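Local coordinates for mandelate racemase/muconate lactonizing enzyme family protein (Roseovarius nubinhibens ISM, PDB 3U4F) that binds magnesium in an enolase-superfamily barrel and probably acts as a hydro-lyase or racemase on a substrate not yet established, at residues Ala201-Pro212 with Phe227-Trp237; Ser246-Glu257 with Ala273-Tyr283. All coordinates share one frame; numbering follows the deposited sequence.

Contact 1 (Ala201-Pro212 with Phe227-Trp237). With MG (magnesium ion), chain E; GAI (guanidine), chain F.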
loop_
_atom_site.group_PDB
_atom_site.type_symbol
_atom_site.label_atom_id
_atom_site.label_comp_id
_atom_site.label_asym_id
_atom_site.label_seq_id
_atom_site.Cartn_x
_atom_site.Cartn_y
_atom_site.Cartn_z
ATOM N N ALA A 201 -17.527 -15.511 -26.800
ATOM C CA ALA A 201 -17.588 -15.175 -25.379
ATOM C C ALA A 201 -17.354 -13.669 -25.228
ATOM O O ALA A 201 -16.389 -13.092 -25.792
ATOM C CB ALA A 201 -16.569 -15.965 -24.584
ATOM N N LEU A 202 -18.253 -13.012 -24.500
ATOM C CA LEU A 202 -18.131 -11.577 -24.314
ATOM C C LEU A 202 -17.979 -11.239 -22.828
ATOM O O LEU A 202 -18.752 -11.702 -21.988
ATOM C CB LEU A 202 -19.320 -10.829 -24.921
ATOM C CG LEU A 202 -19.537 -10.960 -26.444
ATOM C CD1 LEU A 202 -20.873 -10.288 -26.854
ATOM C CD2 LEU A 202 -18.343 -10.399 -27.268
ATOM N N LEU A 203 -16.953 -10.436 -22.541
ATOM C CA LEU A 203 -16.583 -10.059 -21.175
ATOM C C LEU A 203 -16.641 -8.538 -21.087
ATOM O O LEU A 203 -16.484 -7.852 -22.092
ATOM C CB LEU A 203 -15.126 -10.494 -20.893
ATOM C CG LEU A 203 -14.665 -11.945 -20.980
ATOM C CD1 LEU A 203 -14.526 -12.461 -22.413
ATOM C CD2 LEU A 203 -13.261 -12.063 -20.255
ATOM N N ILE A 204 -16.838 -7.996 -19.893
ATOM C CA ILE A 204 -16.812 -6.544 -19.752
ATOM C C ILE A 204 -16.153 -6.221 -18.430
ATOM O O ILE A 204 -16.163 -7.040 -17.499
ATOM C CB ILE A 204 -18.253 -5.909 -19.855
ATOM C CG1 ILE A 204 -18.195 -4.407 -20.212
ATOM C CG2 ILE A 204 -19.081 -6.197 -18.605
ATOM C CD1 ILE A 204 -19.515 -3.905 -20.900
ATOM N N ASP A 205 -15.611 -5.015 -18.333
ATOM C CA ASP A 205 -14.887 -4.626 -17.131
ATOM C C ASP A 205 -15.307 -3.178 -16.837
ATOM O O ASP A 205 -15.172 -2.317 -17.697
ATOM C CB ASP A 205 -13.394 -4.709 -17.448
ATOM C CG ASP A 205 -12.499 -4.610 -16.212
ATOM O OD1 ASP A 205 -12.911 -4.009 -15.207
ATOM O OD2 ASP A 205 -11.359 -5.159 -16.262
ATOM N N ALA A 206 -15.820 -2.945 -15.630
ATOM C CA ALA A 206 -16.337 -1.627 -15.211
ATOM C C ALA A 206 -15.318 -0.820 -14.427
ATOM O O ALA A 206 -15.578 0.316 -14.008
ATOM C CB ALA A 206 -17.618 -1.807 -14.377
ATOM N N ASN A 207 -14.161 -1.416 -14.186
ATOM C CA ASN A 207 -13.084 -0.747 -13.422
ATOM C C ASN A 207 -13.570 0.136 -12.284
ATOM O O ASN A 207 -13.242 1.349 -12.224
ATOM C CB ASN A 207 -12.194 0.055 -14.369
ATOM C CG ASN A 207 -11.404 -0.834 -15.317
ATOM O OD1 ASN A 207 -10.348 -1.395 -14.955
ATOM N ND2 ASN A 207 -11.901 -0.965 -16.519
ATOM N N SER A 208 -14.333 -0.465 -11.377
ATOM C CA SER A 208 -14.695 0.180 -10.086
ATOM C C SER A 208 -15.684 1.322 -10.179
ATOM O O SER A 208 -15.761 2.163 -9.276
ATOM C CB SER A 208 -13.430 0.655 -9.330
ATOM O OG SER A 208 -12.731 -0.439 -8.749
ATOM N N CYS A 209 -16.464 1.358 -11.253
ATOM C CA CYS A 209 -17.340 2.507 -11.516
ATOM C C CYS A 209 -18.585 2.583 -10.636
ATOM O O CYS A 209 -18.917 3.656 -10.119
ATOM C CB CYS A 209 -17.791 2.459 -12.973
ATOM S SG CYS A 209 -18.736 3.919 -13.464
ATOM N N TYR A 210 -19.268 1.442 -10.438
ATOM C CA TYR A 210 -20.678 1.477 -10.035
ATOM C C TYR A 210 -21.003 1.264 -8.560
ATOM O O TYR A 210 -20.333 0.503 -7.872
ATOM C CB TYR A 210 -21.437 0.450 -10.863
ATOM C CG TYR A 210 -21.425 0.746 -12.345
ATOM C CD1 TYR A 210 -22.130 1.834 -12.860
ATOM C CD2 TYR A 210 -20.713 -0.061 -13.239
ATOM C CE1 TYR A 210 -22.149 2.099 -14.254
ATOM C CE2 TYR A 210 -20.714 0.193 -14.601
ATOM C CZ TYR A 210 -21.436 1.264 -15.107
ATOM O OH TYR A 210 -21.444 1.507 -16.454
ATOM N N ALA A 211 -22.074 1.896 -8.074
ATOM C CA ALA A 211 -22.688 1.410 -6.836
ATOM C C ALA A 211 -23.398 0.072 -7.134
ATOM O O ALA A 211 -23.726 -0.197 -8.291
ATOM C CB ALA A 211 -23.689 2.441 -6.300
ATOM N N PRO A 212 -23.645 -0.765 -6.098
ATOM C CA PRO A 212 -24.201 -2.105 -6.367
ATOM C C PRO A 212 -25.517 -2.120 -7.173
ATOM O O PRO A 212 -25.651 -2.909 -8.101
ATOM C CB PRO A 212 -24.433 -2.676 -4.972
ATOM C CG PRO A 212 -23.468 -1.925 -4.066
ATOM C CD PRO A 212 -23.308 -0.570 -4.670
ATOM N N PHE A 227 -23.491 -11.954 -22.138
ATOM C CA PHE A 227 -22.142 -11.799 -21.570
ATOM C C PHE A 227 -21.881 -12.841 -20.480
ATOM O O PHE A 227 -22.810 -13.322 -19.801
ATOM C CB PHE A 227 -21.909 -10.381 -21.033
ATOM C CG PHE A 227 -21.538 -9.371 -22.083
ATOM C CD1 PHE A 227 -22.423 -9.042 -23.136
ATOM C CD2 PHE A 227 -20.319 -8.691 -21.990
ATOM C CE1 PHE A 227 -22.086 -8.052 -24.083
ATOM C CE2 PHE A 227 -19.959 -7.717 -22.931
ATOM C CZ PHE A 227 -20.845 -7.390 -23.975
ATOM N N SER A 228 -20.611 -13.209 -20.292
ATOM C CA SER A 228 -20.281 -14.286 -19.367
ATOM C C SER A 228 -19.291 -13.927 -18.250
ATOM O O SER A 228 -18.893 -14.812 -17.470
ATOM C CB SER A 228 -19.770 -15.516 -20.138
ATOM O OG SER A 228 -18.791 -15.105 -21.099
ATOM N N HIS A 229 -18.947 -12.631 -18.143
ATOM C CA HIS A 229 -17.864 -12.197 -17.241
ATOM C C HIS A 229 -18.073 -10.693 -17.007
ATOM O O HIS A 229 -18.065 -9.910 -17.958
ATOM C CB HIS A 229 -16.529 -12.505 -17.964
ATOM C CG HIS A 229 -15.293 -11.967 -17.305
ATOM N ND1 HIS A 229 -14.273 -12.787 -16.871
ATOM C CD2 HIS A 229 -14.886 -10.698 -17.059
ATOM C CE1 HIS A 229 -13.290 -12.049 -16.379
ATOM N NE2 HIS A 229 -13.639 -10.777 -16.482
ATOM N N PHE A 230 -18.267 -10.316 -15.754
ATOM C CA PHE A 230 -18.543 -8.922 -15.360
ATOM C C PHE A 230 -17.510 -8.565 -14.293
ATOM O O PHE A 230 -17.616 -8.964 -13.118
ATOM C CB PHE A 230 -19.979 -8.876 -14.807
ATOM C CG PHE A 230 -20.477 -7.502 -14.433
ATOM C CD1 PHE A 230 -19.848 -6.350 -14.878
ATOM C CD2 PHE A 230 -21.642 -7.392 -13.684
ATOM C CE1 PHE A 230 -20.360 -5.077 -14.545
ATOM C CE2 PHE A 230 -22.169 -6.118 -13.348
ATOM C CZ PHE A 230 -21.536 -4.984 -13.776
ATOM N N GLU A 231 -16.503 -7.816 -14.715
ATOM C CA GLU A 231 -15.335 -7.570 -13.900
ATOM C C GLU A 231 -15.404 -6.226 -13.171
ATOM O O GLU A 231 -15.775 -5.232 -13.758
ATOM C CB GLU A 231 -14.103 -7.647 -14.795
ATOM C CG GLU A 231 -12.789 -7.368 -14.087
ATOM C CD GLU A 231 -11.611 -7.840 -14.914
ATOM O OE1 GLU A 231 -11.833 -8.668 -15.852
ATOM O OE2 GLU A 231 -10.469 -7.407 -14.603
ATOM N N GLU A 232 -15.032 -6.259 -11.893
ATOM C CA GLU A 232 -14.847 -5.094 -11.029
ATOM C C GLU A 232 -16.038 -4.139 -11.110
ATOM O O GLU A 232 -15.880 -2.987 -11.442
ATOM C CB GLU A 232 -13.499 -4.395 -11.342
ATOM C CG GLU A 232 -12.979 -3.472 -10.231
ATOM C CD GLU A 232 -11.568 -2.977 -10.525
ATOM O OE1 GLU A 232 -10.724 -3.851 -10.813
ATOM O OE2 GLU A 232 -11.316 -1.735 -10.439
ATOM N N PRO A 233 -17.256 -4.644 -10.835
ATOM C CA PRO A 233 -18.455 -3.791 -11.026
ATOM C C PRO A 233 -18.437 -2.562 -10.126
ATOM O O PRO A 233 -18.908 -1.481 -10.521
ATOM C CB PRO A 233 -19.623 -4.715 -10.593
ATOM C CG PRO A 233 -18.979 -5.828 -9.769
ATOM C CD PRO A 233 -17.610 -6.025 -10.446
ATOM N N CYS A 234 -17.924 -2.757 -8.913
ATOM C CA CYS A 234 -17.931 -1.747 -7.856
ATOM C C CYS A 234 -16.500 -1.402 -7.410
ATOM O O CYS A 234 -15.575 -2.204 -7.582
ATOM C CB CYS A 234 -18.661 -2.314 -6.648
ATOM S SG CYS A 234 -20.414 -2.761 -6.966
ATOM N N PRO A 235 -16.324 -0.259 -6.749
ATOM C CA PRO A 235 -15.005 0.037 -6.176
ATOM C C PRO A 235 -14.343 -1.187 -5.529
ATOM O O PRO A 235 -14.903 -1.801 -4.607
ATOM C CB PRO A 235 -15.326 1.119 -5.127
ATOM C CG PRO A 235 -16.486 1.894 -5.831
ATOM C CD PRO A 235 -17.337 0.751 -6.351
ATOM N N TYR A 236 -13.152 -1.539 -6.010
ATOM C CA TYR A 236 -12.558 -2.817 -5.644
ATOM C C TYR A 236 -12.286 -2.918 -4.143
ATOM O O TYR A 236 -12.230 -3.998 -3.593
ATOM C CB TYR A 236 -11.280 -3.058 -6.466
ATOM C CG TYR A 236 -10.093 -2.201 -6.087
ATOM C CD1 TYR A 236 -9.305 -2.532 -4.965
ATOM C CD2 TYR A 236 -9.718 -1.094 -6.862
ATOM C CE1 TYR A 236 -8.187 -1.758 -4.605
ATOM C CE2 TYR A 236 -8.578 -0.298 -6.498
ATOM C CZ TYR A 236 -7.834 -0.657 -5.376
ATOM O OH TYR A 236 -6.690 0.058 -5.007
ATOM N N TRP A 237 -12.113 -1.770 -3.493
ATOM C CA TRP A 237 -11.824 -1.716 -2.066
ATOM C C TRP A 237 -13.074 -1.865 -1.191
ATOM O O TRP A 237 -12.953 -1.875 0.044
ATOM C CB TRP A 237 -11.089 -0.407 -1.721
ATOM C CG TRP A 237 -11.814 0.882 -2.114
ATOM C CD1 TRP A 237 -12.582 1.664 -1.308
ATOM C CD2 TRP A 237 -11.789 1.538 -3.396
ATOM N NE1 TRP A 237 -13.071 2.745 -2.009
ATOM C CE2 TRP A 237 -12.574 2.708 -3.283
ATOM C CE3 TRP A 237 -11.152 1.268 -4.609
ATOM C CZ2 TRP A 237 -12.778 3.583 -4.347
ATOM C CZ3 TRP A 237 -11.343 2.152 -5.681
ATOM C CH2 TRP A 237 -12.160 3.291 -5.539
HETATM MG MG MG E . -9.773 -5.464 -14.873
HETATM C C GAI F . -8.230 -5.132 -16.905
HETATM N N1 GAI F . -7.500 -5.012 -17.984
HETATM N N2 GAI F . -8.570 -4.089 -16.068
HETATM N N3 GAI F . -8.660 -6.343 -16.514
HETATM O O HOH W 1 -20.342 -14.728 -23.259
HETATM O O HOH W 2 -10.793 -4.313 -13.616
#
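Asp205 and Glu231 meet at the magnesium ion, OD2 of the first and OE2 of the second each 2.1 Å from the metal, their carboxylate planes turned 35° apart. Glu257 supplies the third protein oxygen; guanidine N2 and N3 and a water complete the shell.

Backbone bonds zip the strands together in parallel: Ile204 N gives to His229 O, Glu231 N to Ile204 O, and Ala206 N to Glu231 O. They belong to the beta-alpha-beta unit in which helix 212-224 links strands 201-205 and 229-231 of the barrel.

Among the side-chain bonds, Ser208 OG donates to Glu232 OE2 at 2.6 Å and accepts from Tyr236 N, so one hydroxyl ties three residues. His229 NE2 gives a straight bond, 2.8 Å long, to Glu231 OE1, which also faces Lys167 in a salt bridge.

Two of the apolar contacts are CH-pi. Leu202 CB sits over the Phe227 ring, 3.6 Å from its centroid, and Leu203 CD2 lies over a face of His229. With CG beside its backbone N (chi1 -81°), Phe227 turns its ring under Leu202 while CE2 reaches Ile204 CB, 4.0 Å away. Replacing Phe227 with alanine is likely to leave Leu202 CB without its aromatic platform and open a gap beside Ile204.

Gripped by His229, Lys167 and Gln278, Glu231 OE1 probably fixes the carboxylate's rotation, leaving OE2 to the metal.

Contact 2 (Ser246-Glu257 with Ala273-Tyr283). With MG (magnesium ion), chain G; MG (magnesium ion), chain E; GAI (guanidine), chain F.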
loop_
_atom_site.group_PDB
_atom_site.type_symbol
_atom_site.label_atom_id
_atom_site.label_comp_id
_atom_site.label_asym_id
_atom_site.label_seq_id
_atom_site.Cartn_x
_atom_site.Cartn_y
_atom_site.Cartn_z
ATOM N N SER A 246 -22.477 -9.913 -6.938
ATOM C CA SER A 246 -22.341 -11.375 -7.130
ATOM C C SER A 246 -23.568 -12.117 -6.666
ATOM O O SER A 246 -24.058 -13.007 -7.365
ATOM C CB SER A 246 -21.157 -11.940 -6.313
ATOM O OG SER A 246 -19.988 -11.472 -6.913
ATOM N N GLU A 247 -24.055 -11.779 -5.479
ATOM C CA GLU A 247 -25.240 -12.486 -4.945
ATOM C C GLU A 247 -26.513 -12.264 -5.758
ATOM O O GLU A 247 -27.348 -13.176 -5.855
ATOM C CB GLU A 247 -25.466 -12.192 -3.451
ATOM C CG GLU A 247 -24.430 -12.842 -2.535
ATOM C CD GLU A 247 -24.531 -12.361 -1.083
ATOM O OE1 GLU A 247 -24.823 -11.164 -0.844
ATOM O OE2 GLU A 247 -24.317 -13.182 -0.166
ATOM N N ALA A 248 -26.674 -11.070 -6.334
ATOM C CA ALA A 248 -27.867 -10.751 -7.128
ATOM C C ALA A 248 -27.821 -11.262 -8.578
ATOM O O ALA A 248 -28.865 -11.360 -9.230
ATOM C CB ALA A 248 -28.150 -9.222 -7.109
ATOM N N LEU A 249 -26.630 -11.558 -9.094
ATOM C CA LEU A 249 -26.489 -11.921 -10.519
ATOM C C LEU A 249 -26.102 -13.381 -10.760
ATOM O O LEU A 249 -25.407 -13.977 -9.961
ATOM C CB LEU A 249 -25.469 -11.031 -11.225
ATOM C CG LEU A 249 -25.809 -9.540 -11.211
ATOM C CD1 LEU A 249 -24.623 -8.721 -11.774
ATOM C CD2 LEU A 249 -27.067 -9.290 -12.045
ATOM N N ASP A 250 -26.567 -13.925 -11.878
ATOM C CA ASP A 250 -26.115 -15.221 -12.358
ATOM C C ASP A 250 -24.801 -15.111 -13.137
ATOM O O ASP A 250 -24.008 -16.048 -13.094
ATOM C CB ASP A 250 -27.160 -15.873 -13.255
ATOM C CG ASP A 250 -28.435 -16.200 -12.512
ATOM O OD1 ASP A 250 -28.348 -16.710 -11.371
ATOM O OD2 ASP A 250 -29.507 -15.940 -13.079
ATOM N N ILE A 251 -24.586 -14.014 -13.861
ATOM C CA ILE A 251 -23.314 -13.821 -14.596
ATOM C C ILE A 251 -22.152 -13.845 -13.583
ATOM O O ILE A 251 -22.311 -13.364 -12.457
ATOM C CB ILE A 251 -23.336 -12.517 -15.453
ATOM C CG1 ILE A 251 -22.057 -12.374 -16.320
ATOM C CG2 ILE A 251 -23.665 -11.279 -14.571
ATOM C CD1 ILE A 251 -22.183 -11.302 -17.424
ATOM N N ASP A 252 -21.018 -14.450 -13.960
ATOM C CA ASP A 252 -19.811 -14.430 -13.128
ATOM C C ASP A 252 -19.379 -12.987 -12.922
ATOM O O ASP A 252 -19.225 -12.229 -13.900
ATOM C CB ASP A 252 -18.633 -15.165 -13.802
ATOM C CG ASP A 252 -18.716 -16.685 -13.687
ATOM O OD1 ASP A 252 -19.476 -17.214 -12.844
ATOM O OD2 ASP A 252 -17.984 -17.350 -14.447
ATOM N N VAL A 253 -19.177 -12.638 -11.660
ATOM C CA VAL A 253 -18.583 -11.355 -11.244
ATOM C C VAL A 253 -17.151 -11.686 -10.786
ATOM O O VAL A 253 -16.911 -12.672 -10.067
ATOM C CB VAL A 253 -19.400 -10.691 -10.107
ATOM C CG1 VAL A 253 -18.652 -9.486 -9.455
ATOM C CG2 VAL A 253 -20.796 -10.252 -10.613
ATOM N N THR A 254 -16.207 -10.861 -11.227
ATOM C CA THR A 254 -14.784 -11.207 -11.157
ATOM C C THR A 254 -14.026 -9.994 -10.624
ATOM O O THR A 254 -14.480 -8.858 -10.779
ATOM C CB THR A 254 -14.253 -11.661 -12.537
ATOM O OG1 THR A 254 -14.006 -10.534 -13.379
ATOM C CG2 THR A 254 -15.294 -12.580 -13.264
ATOM N N GLY A 255 -12.904 -10.229 -9.952
ATOM C CA GLY A 255 -12.057 -9.099 -9.573
ATOM C C GLY A 255 -10.830 -9.522 -8.799
ATOM O O GLY A 255 -10.626 -10.721 -8.544
ATOM N N GLY A 256 -10.025 -8.513 -8.443
ATOM C CA GLY A 256 -8.891 -8.674 -7.541
ATOM C C GLY A 256 -7.580 -8.120 -8.091
ATOM O O GLY A 256 -6.560 -8.229 -7.420
ATOM N N GLU A 257 -7.590 -7.526 -9.285
ATOM C CA GLU A 257 -6.338 -7.127 -9.915
ATOM C C GLU A 257 -5.524 -6.130 -9.101
ATOM O O GLU A 257 -4.299 -6.181 -9.174
ATOM C CB GLU A 257 -6.531 -6.627 -11.339
ATOM C CG GLU A 257 -7.227 -5.271 -11.447
ATOM C CD GLU A 257 -7.673 -5.033 -12.847
ATOM O OE1 GLU A 257 -8.424 -5.895 -13.392
ATOM O OE2 GLU A 257 -7.282 -3.982 -13.394
ATOM N N ALA A 273 -16.901 -13.099 -2.333
ATOM C CA ALA A 273 -17.327 -11.836 -2.852
ATOM C C ALA A 273 -17.340 -11.849 -4.391
ATOM O O ALA A 273 -18.068 -11.081 -5.001
ATOM C CB ALA A 273 -16.422 -10.742 -2.339
ATOM N N VAL A 274 -16.498 -12.690 -5.006
ATOM C CA VAL A 274 -16.459 -12.819 -6.456
ATOM C C VAL A 274 -16.550 -14.306 -6.848
ATOM O O VAL A 274 -16.278 -15.186 -6.029
ATOM C CB VAL A 274 -15.169 -12.201 -7.111
ATOM C CG1 VAL A 274 -15.094 -10.690 -6.915
ATOM C CG2 VAL A 274 -13.910 -12.846 -6.550
ATOM N N ASP A 275 -16.907 -14.543 -8.109
ATOM C CA ASP A 275 -17.004 -15.891 -8.681
ATOM C C ASP A 275 -15.706 -16.374 -9.302
ATOM O O ASP A 275 -15.479 -17.580 -9.378
ATOM C CB ASP A 275 -18.107 -15.913 -9.730
ATOM C CG ASP A 275 -19.456 -15.467 -9.154
ATOM O OD1 ASP A 275 -20.002 -16.177 -8.256
ATOM O OD2 ASP A 275 -19.919 -14.378 -9.542
ATOM N N VAL A 276 -14.879 -15.433 -9.761
ATOM C CA VAL A 276 -13.576 -15.736 -10.371
ATOM C C VAL A 276 -12.572 -14.736 -9.759
ATOM O O VAL A 276 -12.855 -13.546 -9.723
ATOM C CB VAL A 276 -13.618 -15.510 -11.878
ATOM C CG1 VAL A 276 -12.251 -15.817 -12.524
ATOM C CG2 VAL A 276 -14.706 -16.362 -12.563
ATOM N N VAL A 277 -11.419 -15.216 -9.301
ATOM C CA VAL A 277 -10.406 -14.311 -8.752
ATOM C C VAL A 277 -9.376 -13.902 -9.816
ATOM O O VAL A 277 -9.004 -14.707 -10.686
ATOM C CB VAL A 277 -9.732 -14.875 -7.472
ATOM C CG1 VAL A 277 -10.792 -15.191 -6.413
ATOM C CG2 VAL A 277 -8.938 -16.149 -7.757
ATOM N N GLN A 278 -8.903 -12.661 -9.730
ATOM C CA GLN A 278 -8.072 -12.101 -10.791
ATOM C C GLN A 278 -6.817 -11.391 -10.242
ATOM O O GLN A 278 -6.622 -10.229 -10.490
ATOM C CB GLN A 278 -8.880 -11.124 -11.652
ATOM C CG GLN A 278 -10.067 -11.805 -12.306
ATOM C CD GLN A 278 -10.727 -10.886 -13.276
ATOM O OE1 GLN A 278 -11.472 -10.008 -12.865
ATOM N NE2 GLN A 278 -10.463 -11.073 -14.580
ATOM N N PRO A 279 -5.932 -12.132 -9.577
ATOM C CA PRO A 279 -4.648 -11.519 -9.166
ATOM C C PRO A 279 -3.814 -11.056 -10.388
ATOM O O PRO A 279 -3.969 -11.586 -11.495
ATOM C CB PRO A 279 -3.931 -12.666 -8.445
ATOM C CG PRO A 279 -4.521 -13.917 -9.040
ATOM C CD PRO A 279 -5.994 -13.562 -9.244
ATOM N N ASP A 280 -2.982 -10.041 -10.194
ATOM C CA ASP A 280 -1.991 -9.664 -11.206
ATOM C C ASP A 280 -0.718 -10.160 -10.561
ATOM O O ASP A 280 -0.425 -9.793 -9.422
ATOM C CB ASP A 280 -1.953 -8.136 -11.390
ATOM C CG ASP A 280 -0.855 -7.677 -12.357
ATOM O OD1 ASP A 280 -1.170 -7.184 -13.456
ATOM O OD2 ASP A 280 0.342 -7.801 -11.999
ATOM N N ILE A 281 0.019 -11.009 -11.260
ATOM C CA ILE A 281 1.190 -11.656 -10.673
ATOM C C ILE A 281 2.216 -10.635 -10.174
ATOM O O ILE A 281 2.838 -10.849 -9.127
ATOM C CB ILE A 281 1.835 -12.600 -11.682
ATOM C CG1 ILE A 281 0.918 -13.807 -11.953
ATOM C CG2 ILE A 281 3.217 -13.072 -11.203
ATOM C CD1 ILE A 281 1.510 -14.695 -13.185
ATOM N N LEU A 282 2.402 -9.553 -10.912
ATOM C CA LEU A 282 3.404 -8.576 -10.502
ATOM C C LEU A 282 2.909 -7.550 -9.471
ATOM O O LEU A 282 3.694 -7.138 -8.607
ATOM C CB LEU A 282 4.062 -7.933 -11.720
ATOM C CG LEU A 282 4.689 -8.940 -12.723
ATOM C CD1 LEU A 282 5.350 -8.197 -13.891
ATOM C CD2 LEU A 282 5.712 -9.873 -12.018
ATOM N N TYR A 283 1.633 -7.159 -9.520
ATOM C CA TYR A 283 1.057 -6.324 -8.444
ATOM C C TYR A 283 1.049 -7.043 -7.100
ATOM O O TYR A 283 1.271 -6.442 -6.052
ATOM C CB TYR A 283 -0.371 -5.849 -8.757
ATOM C CG TYR A 283 -0.519 -4.870 -9.936
ATOM C CD1 TYR A 283 0.557 -4.066 -10.356
ATOM C CD2 TYR A 283 -1.753 -4.713 -10.592
ATOM C CE1 TYR A 283 0.415 -3.147 -11.411
ATOM C CE2 TYR A 283 -1.897 -3.809 -11.692
ATOM C CZ TYR A 283 -0.795 -3.039 -12.092
ATOM O OH TYR A 283 -0.894 -2.115 -13.137
HETATM MG MG MG G . -23.877 -14.576 -8.688
HETATM MG MG MG E . -9.773 -5.464 -14.873
HETATM C C GAI F . -8.230 -5.132 -16.905
HETATM N N1 GAI F . -7.500 -5.012 -17.984
HETATM N N2 GAI F . -8.570 -4.089 -16.068
HETATM N N3 GAI F . -8.660 -6.343 -16.514
HETATM O O HOH W 3 -23.718 -16.404 -9.822
HETATM O O HOH W 4 -22.369 -13.647 -9.819
HETATM O O HOH W 5 -3.180 -8.479 -7.849
HETATM O O HOH W 6 -22.410 -15.401 -7.388
HETATM O O HOH W 2 -10.793 -4.313 -13.616
HETATM O O HOH W 7 -25.427 -15.653 -7.609
#
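Thr254 and Val276 stand side by side and point the same way, Thr254 CG2 lying 3.6 Å from Val276 CB. The other branch of the threonine, OG1, is set between its own backbone N and carbonyl carbon (chi1 78°), which turns it to Gln278. There it donates to OE1 at 2.6 Å, coming from well above the amide carbonyl plane rather than along a lone pair. The far end of that amide is used too: Gln278 NE2 donates to Glu231 OE1, making the glutamine a second-shell neighbour of the metal site.

Asp275 approaches Asp252 at a slant, their carboxylate planes 31° apart and OD1 of Asp252 4.4 Å from OD2 of Asp275. That OD2 takes an almost straight bond from Val253 N (2.8 Å, 176°) on its anti lone pair, while Val253 O accepts from Asp275 N. These bonds lie at the start of the parallel pairing of strands 253-255 and 276-277, a beta-alpha-beta crossover through helix 262-270 in the TIM barrel.

Close by, the carbonyls of Ser246 and Leu249 hold a second magnesium ion with four waters; two of them donate to Asp275, one to each carboxylate oxygen, so the aspartate serves this ion from the outer shell. Ser246 OG donates to Ala273 O.

At the other end, Glu257 OE1 binds the active-site magnesium at 2.0 Å, while OE2 pairs with Lys94 of the second subunit. Glu257 O meets the edge of the Tyr283 ring in its plane, 3.3 Å from Tyr283 CD2.

How the contacts relate
Both contacts are largely buried, and each is a parallel strand pair joined through a helix; strands 229-231 and 253-255 are themselves neighbours, so the two are adjacent steps round one barrel, centres about 9 Å apart. Phe230 N probably bonds Asp252 O between them. They converge on the same magnesium ion and guanidine: contact 1 brings two carboxylates, contact 2 the third, with Glu231 OE2 and Glu257 OE1 2.8 Å apart. Away from that shared end they differ. Contact 1 sets aliphatic groups over aromatic faces along its strands and a serine-carboxylate bond past their ends, whereas contact 2 turns polar and hydrated around another magnesium. Each also touches the second subunit.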